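DTDP-4-dehydrorhamnose Reductase (PDB 5U9C) probably catalyses the NADPH-dependent reduction of dTDP-4-dehydro-beta-L-rhamnose to dTDP-beta-L-rhamnose in the pathway that makes this activated sugar. Local coordinates at residues V69-C72 with A77-G80; L102-S107 with G155-G160; D234-K239 with K285-F290. All blocks are in the same frame, centred on the assembly; numbering follows the deposited sequence. Where two conformers were deposited one is given.

Contact 1 (V69-C72 with A77-G80)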
ATOM      1  N   VAL D  69      11.647  22.000  -5.970  1.00 28.10           N
ATOM      2  CA  VAL D  69      10.956  20.890  -5.301  1.00 29.04           C
ATOM      3  C   VAL D  69      11.505  20.565  -3.898  1.00 27.67           C
ATOM      4  O   VAL D  69      10.745  20.284  -2.963  1.00 25.67           O
ATOM      5  CB  VAL D  69      10.988  19.625  -6.211  1.00 30.77           C
ATOM      6  CG1 VAL D  69      10.297  18.448  -5.551  1.00 32.71           C
ATOM      7  CG2 VAL D  69      10.338  19.938  -7.558  1.00 30.96           C
ATOM      8  N   ASP D  70      12.823  20.612  -3.758  1.00 27.45           N
ATOM      9  CA  ASP D  70      13.478  20.308  -2.499  1.00 28.47           C
ATOM     10  C   ASP D  70      13.281  21.389  -1.450  1.00 27.99           C
ATOM     11  O   ASP D  70      13.085  21.085  -0.250  1.00 25.94           O
ATOM     12  CB  ASP D  70      14.934  20.010  -2.773  1.00 32.36           C
ATOM     13  CG  ASP D  70      15.085  18.779  -3.654  1.00 35.43           C
ATOM     14  OD1 ASP D  70      14.564  17.716  -3.234  1.00 35.01           O
ATOM     15  OD2 ASP D  70      15.692  18.885  -4.753  1.00 36.46           O
ATOM     16  N   LEU D  71      13.307  22.644  -1.891  1.00 26.71           N
ATOM     17  CA  LEU D  71      13.043  23.765  -0.989  1.00 27.37           C
ATOM     18  C   LEU D  71      11.593  23.630  -0.480  1.00 26.04           C
ATOM     19  O   LEU D  71      11.330  23.832   0.705  1.00 25.87           O
ATOM     20  CB  LEU D  71      13.254  25.105  -1.695  1.00 28.85           C
ATOM     21  CG  LEU D  71      12.885  26.376  -0.916  1.00 29.93           C
ATOM     22  CD1 LEU D  71      13.715  26.462   0.356  1.00 31.85           C
ATOM     23  CD2 LEU D  71      13.092  27.607  -1.793  1.00 30.28           C
ATOM     24  N   CYS D  72      10.673  23.250  -1.375  1.00 25.89           N
ATOM     25  CA  CYS D  72       9.260  23.058  -0.995  1.00 25.18           C
ATOM     26  C   CYS D  72       9.099  21.991   0.073  1.00 25.10           C
ATOM     27  O   CYS D  72       8.225  22.123   0.935  1.00 24.21           O
ATOM     28  CB  CYS D  72       8.393  22.692  -2.192  1.00 25.27           C
ATOM     29  SG  CYS D  72       8.067  24.028  -3.369  1.00 26.30           S
ATOM     30  N   ALA D  77       5.722  25.766   4.067  1.00 24.81           N
ATOM     31  CA  ALA D  77       5.011  27.055   4.189  1.00 26.47           C
ATOM     32  C   ALA D  77       5.202  27.897   2.941  1.00 26.84           C
ATOM     33  O   ALA D  77       4.272  28.555   2.467  1.00 27.04           O
ATOM     34  CB  ALA D  77       5.481  27.844   5.413  1.00 26.93           C
ATOM     35  N   ARG D  78       6.415  27.867   2.402  1.00 27.68           N
ATOM     36  CA  ARG D  78       6.724  28.627   1.201  1.00 28.53           C
ATOM     37  C   ARG D  78       5.977  28.049   0.003  1.00 26.78           C
ATOM     38  O   ARG D  78       5.408  28.795  -0.797  1.00 26.27           O
ATOM     39  CB  ARG D  78       8.215  28.646   0.954  1.00 30.91           C
ATOM     40  CG  ARG D  78       8.626  29.472  -0.245  1.00 32.92           C
ATOM     41  CD  ARG D  78      10.140  29.467  -0.352  1.00 35.46           C
ATOM     42  NE  ARG D  78      10.608  30.225  -1.511  1.00 37.10           N
ATOM     43  CZ  ARG D  78      11.088  31.460  -1.482  1.00 40.22           C
ATOM     44  NH1 ARG D  78      11.193  32.134  -0.336  1.00 40.62           N
ATOM     45  NH2 ARG D  78      11.492  32.020  -2.620  1.00 41.05           N
ATOM     46  N   ALA D  79       5.977  26.728  -0.114  1.00 25.76           N
ATOM     47  CA  ALA D  79       5.235  26.046  -1.177  1.00 25.28           C
ATOM     48  C   ALA D  79       3.741  26.411  -1.141  1.00 26.02           C
ATOM     49  O   ALA D  79       3.107  26.677  -2.182  1.00 24.89           O
ATOM     50  CB  ALA D  79       5.395  24.534  -1.031  1.00 25.96           C
ATOM     51  N   GLY D  80       3.173  26.404   0.063  1.00 25.66           N
ATOM     52  CA  GLY D  80       1.767  26.712   0.249  1.00 25.34           C
ATOM     53  C   GLY D  80       1.423  28.144  -0.113  1.00 25.99           C
ATOM     54  O   GLY D  80       0.509  28.399  -0.884  1.00 25.97           O
TER

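Contact 2 (L102-S107 with G155-G160)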
ATOM      1  N   LEU D 102      -5.269  30.761 -17.390  1.00 27.02           N
ATOM      2  CA  LEU D 102      -4.422  29.638 -17.736  1.00 28.79           C
ATOM      3  C   LEU D 102      -3.490  29.421 -16.568  1.00 26.96           C
ATOM      4  O   LEU D 102      -2.815  30.349 -16.138  1.00 26.74           O
ATOM      5  CB  LEU D 102      -3.648  29.900 -19.033  1.00 31.18           C
ATOM      6  CG  LEU D 102      -2.542  28.913 -19.460  1.00 35.58           C
ATOM      7  CD1 LEU D 102      -2.941  27.476 -19.360  1.00 40.30           C
ATOM      8  CD2 LEU D 102      -2.083  29.199 -20.882  1.00 40.22           C
ATOM      9  N   TYR D 103      -3.494  28.212 -16.033  1.00 25.94           N
ATOM     10  CA  TYR D 103      -2.634  27.837 -14.907  1.00 26.77           C
ATOM     11  C   TYR D 103      -1.675  26.750 -15.364  1.00 26.50           C
ATOM     12  O   TYR D 103      -2.099  25.708 -15.852  1.00 26.31           O
ATOM     13  CB  TYR D 103      -3.474  27.336 -13.710  1.00 26.26           C
ATOM     14  CG  TYR D 103      -2.684  26.861 -12.497  1.00 26.67           C
ATOM     15  CD1 TYR D 103      -1.745  27.689 -11.886  1.00 28.45           C
ATOM     16  CD2 TYR D 103      -2.945  25.627 -11.894  1.00 27.22           C
ATOM     17  CE1 TYR D 103      -1.041  27.283 -10.759  1.00 27.80           C
ATOM     18  CE2 TYR D 103      -2.248  25.216 -10.758  1.00 27.08           C
ATOM     19  CZ  TYR D 103      -1.307  26.056 -10.195  1.00 27.56           C
ATOM     20  OH  TYR D 103      -0.621  25.692  -9.071  1.00 29.69           O
ATOM     21  N   LEU D 104      -0.384  27.027 -15.246  1.00 25.76           N
ATOM     22  CA  LEU D 104       0.638  26.051 -15.586  1.00 27.50           C
ATOM     23  C   LEU D 104       0.845  25.141 -14.375  1.00 25.73           C
ATOM     24  O   LEU D 104       1.293  25.590 -13.326  1.00 25.57           O
ATOM     25  CB  LEU D 104       1.946  26.748 -15.930  1.00 28.41           C
ATOM     26  CG  LEU D 104       3.149  25.834 -16.211  1.00 30.00           C
ATOM     27  CD1 LEU D 104       2.886  24.985 -17.449  1.00 30.36           C
ATOM     28  CD2 LEU D 104       4.401  26.673 -16.373  1.00 31.17           C
ATOM     29  N   SER D 105       0.503  23.867 -14.520  1.00 25.85           N
ATOM     30  CA  SER D 105       0.677  22.887 -13.429  1.00 24.80           C
ATOM     31  C   SER D 105       1.789  21.898 -13.786  1.00 24.92           C
ATOM     32  O   SER D 105       2.537  22.126 -14.733  1.00 24.79           O
ATOM     33  CB  SER D 105      -0.647  22.196 -13.054  1.00 25.43           C
ATOM     34  OG  SER D 105      -0.508  21.468 -11.819  1.00 27.03           O
ATOM     35  N   SER D 106       1.866  20.787 -13.056  1.00 24.48           N
ATOM     36  CA  SER D 106       2.988  19.858 -13.176  1.00 25.83           C
ATOM     37  C   SER D 106       2.617  18.392 -13.087  1.00 25.21           C
ATOM     38  O   SER D 106       1.659  18.003 -12.424  1.00 25.18           O
ATOM     39  CB  SER D 106       3.956  20.165 -12.013  1.00 27.08           C
ATOM     40  OG  SER D 106       4.992  19.207 -11.860  1.00 27.34           O
ATOM     41  N   SER D 107       3.414  17.584 -13.763  1.00 25.89           N
ATOM     42  CA  SER D 107       3.296  16.146 -13.693  1.00 26.41           C
ATOM     43  C   SER D 107       3.495  15.670 -12.230  1.00 27.20           C
ATOM     44  O   SER D 107       3.083  14.566 -11.894  1.00 27.31           O
ATOM     45  CB  SER D 107       4.341  15.492 -14.613  1.00 27.90           C
ATOM     46  OG  SER D 107       5.664  15.863 -14.261  1.00 28.09           O
ATOM     47  N   GLY D 155       5.730  18.335 -17.933  1.00 23.87           N
ATOM     48  CA  GLY D 155       6.647  17.412 -17.287  1.00 24.87           C
ATOM     49  C   GLY D 155       7.973  18.124 -17.036  1.00 26.22           C
ATOM     50  O   GLY D 155       7.996  19.254 -16.535  1.00 27.41           O
ATOM     51  N   TRP D 156       9.079  17.467 -17.374  1.00 25.61           N
ATOM     52  CA  TRP D 156      10.411  18.074 -17.210  1.00 26.05           C
ATOM     53  C   TRP D 156      10.630  19.110 -18.321  1.00 26.42           C
ATOM     54  O   TRP D 156      10.835  18.753 -19.491  1.00 25.64           O
ATOM     55  CB  TRP D 156      11.496  17.008 -17.262  1.00 27.54           C
ATOM     56  CG  TRP D 156      11.407  15.980 -16.152  1.00 27.86           C
ATOM     57  CD1 TRP D 156      10.893  16.164 -14.900  1.00 28.67           C
ATOM     58  CD2 TRP D 156      12.002  14.683 -16.153  1.00 27.44           C
ATOM     59  NE1 TRP D 156      11.068  15.020 -14.146  1.00 30.75           N
ATOM     60  CE2 TRP D 156      11.765  14.107 -14.889  1.00 29.67           C
ATOM     61  CE3 TRP D 156      12.676  13.936 -17.109  1.00 27.40           C
ATOM     62  CZ2 TRP D 156      12.186  12.821 -14.567  1.00 29.48           C
ATOM     63  CZ3 TRP D 156      13.099  12.652 -16.780  1.00 28.23           C
ATOM     64  CH2 TRP D 156      12.852  12.113 -15.527  1.00 28.37           C
HETATM   65  N   MSE D 157      10.553  20.385 -17.951  1.00 26.19           N
HETATM   66  CA  MSE D 157      10.639  21.479 -18.919  1.00 28.92           C
HETATM   67  C   MSE D 157      12.035  21.675 -19.483  1.00 28.16           C
HETATM   68  O   MSE D 157      13.010  21.692 -18.749  1.00 28.73           O
HETATM   69  CB  MSE D 157      10.130  22.743 -18.213  1.00 30.35           C
HETATM   70  CG  MSE D 157       9.849  23.924 -19.156  1.00 35.15           C
HETATM   71 SE   MSE D 157       8.060  23.732 -19.963  1.00 37.08          SE
HETATM   72  CE  MSE D 157       7.072  24.402 -18.396  1.00 33.50           C
ATOM     73  N   ILE D 158      12.144  21.746 -20.805  1.00 27.76           N
ATOM     74  CA  ILE D 158      13.426  22.069 -21.442  1.00 29.03           C
ATOM     75  C   ILE D 158      13.247  23.381 -22.233  1.00 30.74           C
ATOM     76  O   ILE D 158      12.257  23.564 -22.974  1.00 28.44           O
ATOM     77  CB  ILE D 158      13.980  20.930 -22.326  1.00 28.85           C
ATOM     78  CG1 ILE D 158      13.084  20.670 -23.532  1.00 30.67           C
ATOM     79  CG2 ILE D 158      14.134  19.656 -21.495  1.00 28.30           C
ATOM     80  CD1 ILE D 158      13.612  19.594 -24.452  1.00 31.58           C
ATOM     81  N   GLY D 159      14.171  24.309 -22.026  1.00 31.45           N
ATOM     82  CA  GLY D 159      14.125  25.599 -22.699  1.00 35.04           C
ATOM     83  C   GLY D 159      15.083  26.603 -22.081  1.00 37.48           C
ATOM     84  O   GLY D 159      15.580  26.386 -20.983  1.00 38.44           O
ATOM     85  N   GLY D 160      15.321  27.702 -22.793  1.00 40.10           N
ATOM     86  CA  GLY D 160      16.205  28.765 -22.324  1.00 42.23           C
ATOM     87  C   GLY D 160      17.387  28.977 -23.247  1.00 43.23           C
ATOM     88  O   GLY D 160      17.842  30.092 -23.416  1.00 44.24           O
TER
HETATM   89  O   HOH W   1       6.709  19.618 -13.713  1.00 36.86           O

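Contact 3 (D234-K239 with K285-F290)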
ATOM      1  N   ASP D 234      25.052  11.860 -27.663  1.00 34.20           N
ATOM      2  CA  ASP D 234      25.109  11.444 -29.083  1.00 38.16           C
ATOM      3  C   ASP D 234      25.020  12.649 -30.008  1.00 37.48           C
ATOM      4  O   ASP D 234      25.728  12.718 -31.000  1.00 37.89           O
ATOM      5  CB  ASP D 234      23.967  10.500 -29.460  1.00 41.63           C
ATOM      6  CG  ASP D 234      24.079   9.126 -28.822  1.00 46.57           C
ATOM      7  OD1 ASP D 234      25.159   8.744 -28.310  1.00 49.82           O
ATOM      8  OD2 ASP D 234      23.053   8.405 -28.867  1.00 53.24           O
ATOM      9  N   LEU D 235      24.134  13.585 -29.685  1.00 36.86           N
ATOM     10  CA  LEU D 235      23.952  14.798 -30.508  1.00 37.97           C
ATOM     11  C   LEU D 235      25.177  15.703 -30.541  1.00 38.48           C
ATOM     12  O   LEU D 235      25.415  16.337 -31.543  1.00 38.70           O
ATOM     13  CB  LEU D 235      22.755  15.608 -30.027  1.00 36.93           C
ATOM     14  CG  LEU D 235      21.414  14.933 -30.294  1.00 37.57           C
ATOM     15  CD1 LEU D 235      20.343  15.458 -29.347  1.00 36.41           C
ATOM     16  CD2 LEU D 235      21.035  15.109 -31.753  1.00 39.78           C
ATOM     17  N   LEU D 236      25.940  15.767 -29.447  1.00 36.93           N
ATOM     18  CA  LEU D 236      27.118  16.631 -29.391  1.00 37.46           C
ATOM     19  C   LEU D 236      28.451  15.892 -29.591  1.00 37.80           C
ATOM     20  O   LEU D 236      29.501  16.467 -29.373  1.00 37.84           O
ATOM     21  CB  LEU D 236      27.114  17.429 -28.081  1.00 38.18           C
ATOM     22  CG  LEU D 236      25.862  18.295 -27.887  1.00 39.57           C
ATOM     23  CD1 LEU D 236      25.934  19.067 -26.584  1.00 40.77           C
ATOM     24  CD2 LEU D 236      25.690  19.251 -29.057  1.00 41.50           C
ATOM     25  N   ASN D 237      28.385  14.631 -30.024  0.50 37.74           N
ATOM     26  CA  ASN D 237      29.569  13.796 -30.284  0.50 38.97           C
ATOM     27  C   ASN D 237      30.501  13.687 -29.065  0.50 39.05           C
ATOM     28  O   ASN D 237      31.736  13.678 -29.207  0.50 39.20           O
ATOM     29  CB  ASN D 237      30.345  14.315 -31.506  0.50 39.36           C
ATOM     30  CG  ASN D 237      31.361  13.309 -32.016  0.50 40.29           C
ATOM     31  OD1 ASN D 237      31.296  12.129 -31.672  0.50 40.37           O
ATOM     32  ND2 ASN D 237      32.296  13.765 -32.856  0.50 40.32           N
ATOM     33  N   PHE D 238      29.892  13.605 -27.878  1.00 37.83           N
ATOM     34  CA  PHE D 238      30.620  13.477 -26.608  1.00 38.01           C
ATOM     35  C   PHE D 238      31.333  12.125 -26.591  1.00 39.68           C
ATOM     36  O   PHE D 238      30.728  11.104 -26.910  1.00 39.87           O
ATOM     37  CB  PHE D 238      29.625  13.595 -25.439  1.00 36.42           C
ATOM     38  CG  PHE D 238      30.244  13.480 -24.079  1.00 35.70           C
ATOM     39  CD1 PHE D 238      31.229  14.384 -23.663  1.00 36.50           C
ATOM     40  CD2 PHE D 238      29.818  12.502 -23.183  1.00 35.16           C
ATOM     41  CE1 PHE D 238      31.778  14.293 -22.396  1.00 36.15           C
ATOM     42  CE2 PHE D 238      30.360  12.417 -21.907  1.00 34.49           C
ATOM     43  CZ  PHE D 238      31.337  13.314 -21.513  1.00 35.01           C
ATOM     44  N   LYS D 239      32.606  12.100 -26.213  0.50 41.42           N
ATOM     45  CA  LYS D 239      33.354  10.835 -26.178  0.50 42.94           C
ATOM     46  C   LYS D 239      33.689  10.352 -24.765  0.50 42.34           C
ATOM     47  O   LYS D 239      34.301   9.304 -24.600  0.50 43.14           O
ATOM     48  CB  LYS D 239      34.610  10.930 -27.056  0.50 45.52           C
ATOM     49  CG  LYS D 239      34.279  11.169 -28.527  0.50 46.12           C
ATOM     50  CD  LYS D 239      33.269  10.134 -29.020  0.50 46.35           C
ATOM     51  CE  LYS D 239      32.801  10.409 -30.446  0.50 47.35           C
ATOM     52  NZ  LYS D 239      31.723   9.477 -30.870  0.50 45.43           N
ATOM     53  N   LYS D 285      15.855  19.064 -31.551  1.00 36.80           N
ATOM     54  CA  LYS D 285      15.596  20.455 -31.984  1.00 40.96           C
ATOM     55  C   LYS D 285      16.093  21.474 -30.954  1.00 38.11           C
ATOM     56  O   LYS D 285      16.683  22.494 -31.303  1.00 37.73           O
ATOM     57  CB  LYS D 285      14.110  20.698 -32.227  1.00 46.78           C
ATOM     58  CG  LYS D 285      13.520  19.938 -33.409  1.00 56.06           C
ATOM     59  CD  LYS D 285      12.087  20.377 -33.713  1.00 63.76           C
ATOM     60  CE  LYS D 285      12.020  21.842 -34.145  1.00 72.00           C
ATOM     61  NZ  LYS D 285      10.628  22.309 -34.400  1.00 79.09           N
ATOM     62  N   TYR D 286      15.857  21.188 -29.681  1.00 35.28           N
ATOM     63  CA  TYR D 286      16.284  22.090 -28.613  1.00 35.20           C
ATOM     64  C   TYR D 286      17.813  22.118 -28.472  1.00 35.37           C
ATOM     65  O   TYR D 286      18.413  23.188 -28.362  1.00 39.80           O
ATOM     66  CB  TYR D 286      15.620  21.726 -27.280  1.00 33.57           C
ATOM     67  CG  TYR D 286      16.098  22.601 -26.155  1.00 33.92           C
ATOM     68  CD1 TYR D 286      15.896  23.980 -26.209  1.00 36.39           C
ATOM     69  CD2 TYR D 286      16.758  22.069 -25.042  1.00 32.56           C
ATOM     70  CE1 TYR D 286      16.348  24.814 -25.209  1.00 36.12           C
ATOM     71  CE2 TYR D 286      17.195  22.901 -24.013  1.00 32.40           C
ATOM     72  CZ  TYR D 286      16.984  24.268 -24.106  1.00 34.82           C
ATOM     73  OH  TYR D 286      17.390  25.123 -23.116  1.00 35.51           O
ATOM     74  N   VAL D 287      18.440  20.952 -28.499  1.00 34.23           N
ATOM     75  CA  VAL D 287      19.900  20.863 -28.378  1.00 34.86           C
ATOM     76  C   VAL D 287      20.565  21.566 -29.563  1.00 37.56           C
ATOM     77  O   VAL D 287      21.610  22.181 -29.396  1.00 38.94           O
ATOM     78  CB  VAL D 287      20.386  19.407 -28.259  1.00 33.33           C
ATOM     79  CG1 VAL D 287      21.910  19.318 -28.336  1.00 35.70           C
ATOM     80  CG2 VAL D 287      19.867  18.786 -26.967  1.00 32.72           C
ATOM     81  N   GLY D 288      19.947  21.488 -30.744  1.00 38.40           N
ATOM     82  CA  GLY D 288      20.467  22.177 -31.941  1.00 42.91           C
ATOM     83  C   GLY D 288      20.640  23.691 -31.773  1.00 44.44           C
ATOM     84  O   GLY D 288      21.504  24.291 -32.410  1.00 49.68           O
ATOM     85  N   THR D 289      19.847  24.312 -30.900  1.00 43.70           N
ATOM     86  CA  THR D 289      19.968  25.753 -30.649  1.00 47.63           C
ATOM     87  C   THR D 289      21.228  26.126 -29.857  1.00 49.20           C
ATOM     88  O   THR D 289      21.487  27.304 -29.662  1.00 52.45           O
ATOM     89  CB  THR D 289      18.749  26.340 -29.892  1.00 47.78           C
ATOM     90  OG1 THR D 289      18.723  25.874 -28.535  1.00 44.70           O
ATOM     91  CG2 THR D 289      17.432  26.010 -30.608  1.00 47.58           C
ATOM     92  N   PHE D 290      21.973  25.138 -29.358  1.00 48.89           N
ATOM     93  CA  PHE D 290      23.228  25.404 -28.630  1.00 51.82           C
ATOM     94  C   PHE D 290      24.462  25.422 -29.541  1.00 57.50           C
ATOM     95  O   PHE D 290      25.476  25.995 -29.169  1.00 59.21           O
ATOM     96  CB  PHE D 290      23.460  24.378 -27.518  1.00 46.32           C
ATOM     97  CG  PHE D 290      22.546  24.535 -26.336  1.00 42.12           C
ATOM     98  CD1 PHE D 290      21.244  24.067 -26.383  1.00 40.52           C
ATOM     99  CD2 PHE D 290      23.013  25.092 -25.155  1.00 41.23           C
ATOM    100  CE1 PHE D 290      20.404  24.188 -25.281  1.00 39.12           C
ATOM    101  CE2 PHE D 290      22.188  25.206 -24.053  1.00 40.95           C
ATOM    102  CZ  PHE D 290      20.880  24.760 -24.114  1.00 39.55           C
TER

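Contact 1 (V69-C72 with A77-G80)
Two short side chains and two longer ones carry the packing between Leu71-Cys72 and Arg78-Ala79, where helix 69-74 meets the start of helix 76-97. Cys72 and Ala79 stand where the backbones come nearest, CA to CA 5.0 Å. Cys72 SG lies 3.6 Å from Ala79 CB, and Cys72 CB is almost as near, so the alanine methyl rests against the whole thiol arm. Beside this pair, Leu71 CD2 comes within 3.6 Å of Arg78 NE, and Arg78 CD is 3.8 Å from the same methyl. Arg78 reaches this point as a fully extended chain, its CG anti to the backbone N (chi1 -177°), and the leucine branch meets the junction of aliphatic chain and guanidinium obliquely. Further out, Glu66 forms a salt bridge with Arg78 NE and touches both Leu71 and Cys72. Tyr130 of helix 129-144 packs on Cys72, while Ser133 and Leu121 of a second subunit pack on Ala79. The same helix as Leu71 carries Asp70, salt-bridged to Arg256, which binds (R)-malate in a crystal structure of this protein, though none is bound to this chain. With no hydrogen bond directly joining the segments, the helical corner relies on apolar fit, and Glu66 probably offsets the arginine's charge.

Contact 2 (L102-S107 with G155-G160)
Ser107 and Gly155 touch at one end of this contact, and Leu104 meets Met157 at the other. The flat group nearby is the indole of Trp156, which touches neither pair; it forms a cation-pi interaction with Arg225 and hydrogen-bonds through NE1 to Glu260 OE1, while Glu260 OE2 is hydrogen-bonded to Ser107 OG, so that this one carboxylate bridges the segments from outside. Ser107 OG sits between its own backbone N and carbonyl carbon (chi1 59°), and from there it lies 3.5 Å from Gly155 CA.

The second pair is apolar. Leu104 and Met157, a selenomethionine in this crystal, reach toward each other tip to tip, with Leu104 CD2 4.0 Å from Met157 CE. The selenomethionine chain bends at both chi2 (83°) and chi3 (80°), which curls its terminal methyl toward the leucine. Leu199 of helix 196-209 touches both side chains, while helix 16-25 supplies Leu17 against Leu104 and Met16 against Met157.

A water adds a polar link: it lies 2.6 Å from Ser106 OG and can donate to Gly155 O at 3.1 Å. Ser106 OG is itself hydrogen-bonded to Asn108 N, and Gly155 N, in the preceding peptide group, is hydrogen-bonded to Thr194 OG1.

The arrangement spans the place where the chain leaves the parallel Rossmann-type sheet, through strand 149-154, and enters the smaller sheet through strand 156-158. Direct contact between the segments is thus limited to van der Waals touches, while a water and a shared carboxylate mediate the polar connection, consistent with a junction whose two sides are joined largely through intermediaries.

Contact 3 (D234-K239 with K285-F290)
Val287 presents its forked side chain to two consecutive leucines, and both leucine side chains cross it at a slant, neither running alongside nor meeting it end-on. Its CG1, anti to the backbone N (chi1 172°), meets Leu236, whose CD2 approaches to 3.8 Å. CB and CG2 meet Leu235: Leu235 CD1 stands 4.1 Å from Val287 CB and equally close to CG2. Leu236 is the first residue after helix 225-235 to leave helical backbone angles, so the two leucines come from the helix's last turn and its exit.

Behind the valine, Tyr286 O takes two bonds from Thr289, one from OG1 and one from N. The hydroxyl bond, Thr289 OG1 to Tyr286 O, is 2.7 Å long and lies in the carbonyl plane. That carbonyl oxygen also lies in plane at the edge of the Phe290 ring. Phe290 CE1 is 3.5 Å above one face of the Tyr286 ring, offset toward its rim.

Helix 168-177 packs against both partners: Ile173 touches Leu236 and Phe290, and Val169 touches Tyr286, whose OH is hydrogen-bonded to Asp165. The end of helix 225-235 and that of the near-C-terminal helix 279-288 therefore converge on this third helix.

Overall arrangement
From the N terminus, contact 1 comes first and closes a short link of four residues, most of them helical, between its two helical segments. Helix 76-97 then leads into strand 100-106, where contact 2 opens; it closes after 47 intervening residues, joining the Rossmann-type core to the start of the smaller sheet. Contact 3 follows, closing a loop of 45 residues and bringing the C-terminal end of the chain back to helix 225-235. The three lie in series, neither nested nor crossing. Contacts 1 and 3 are farthest apart, about 33 Å between centres, whereas contacts 2 and 3 touch, through a probable hydrogen bond of 3.1 Å between Gly159 O and Tyr286 OH.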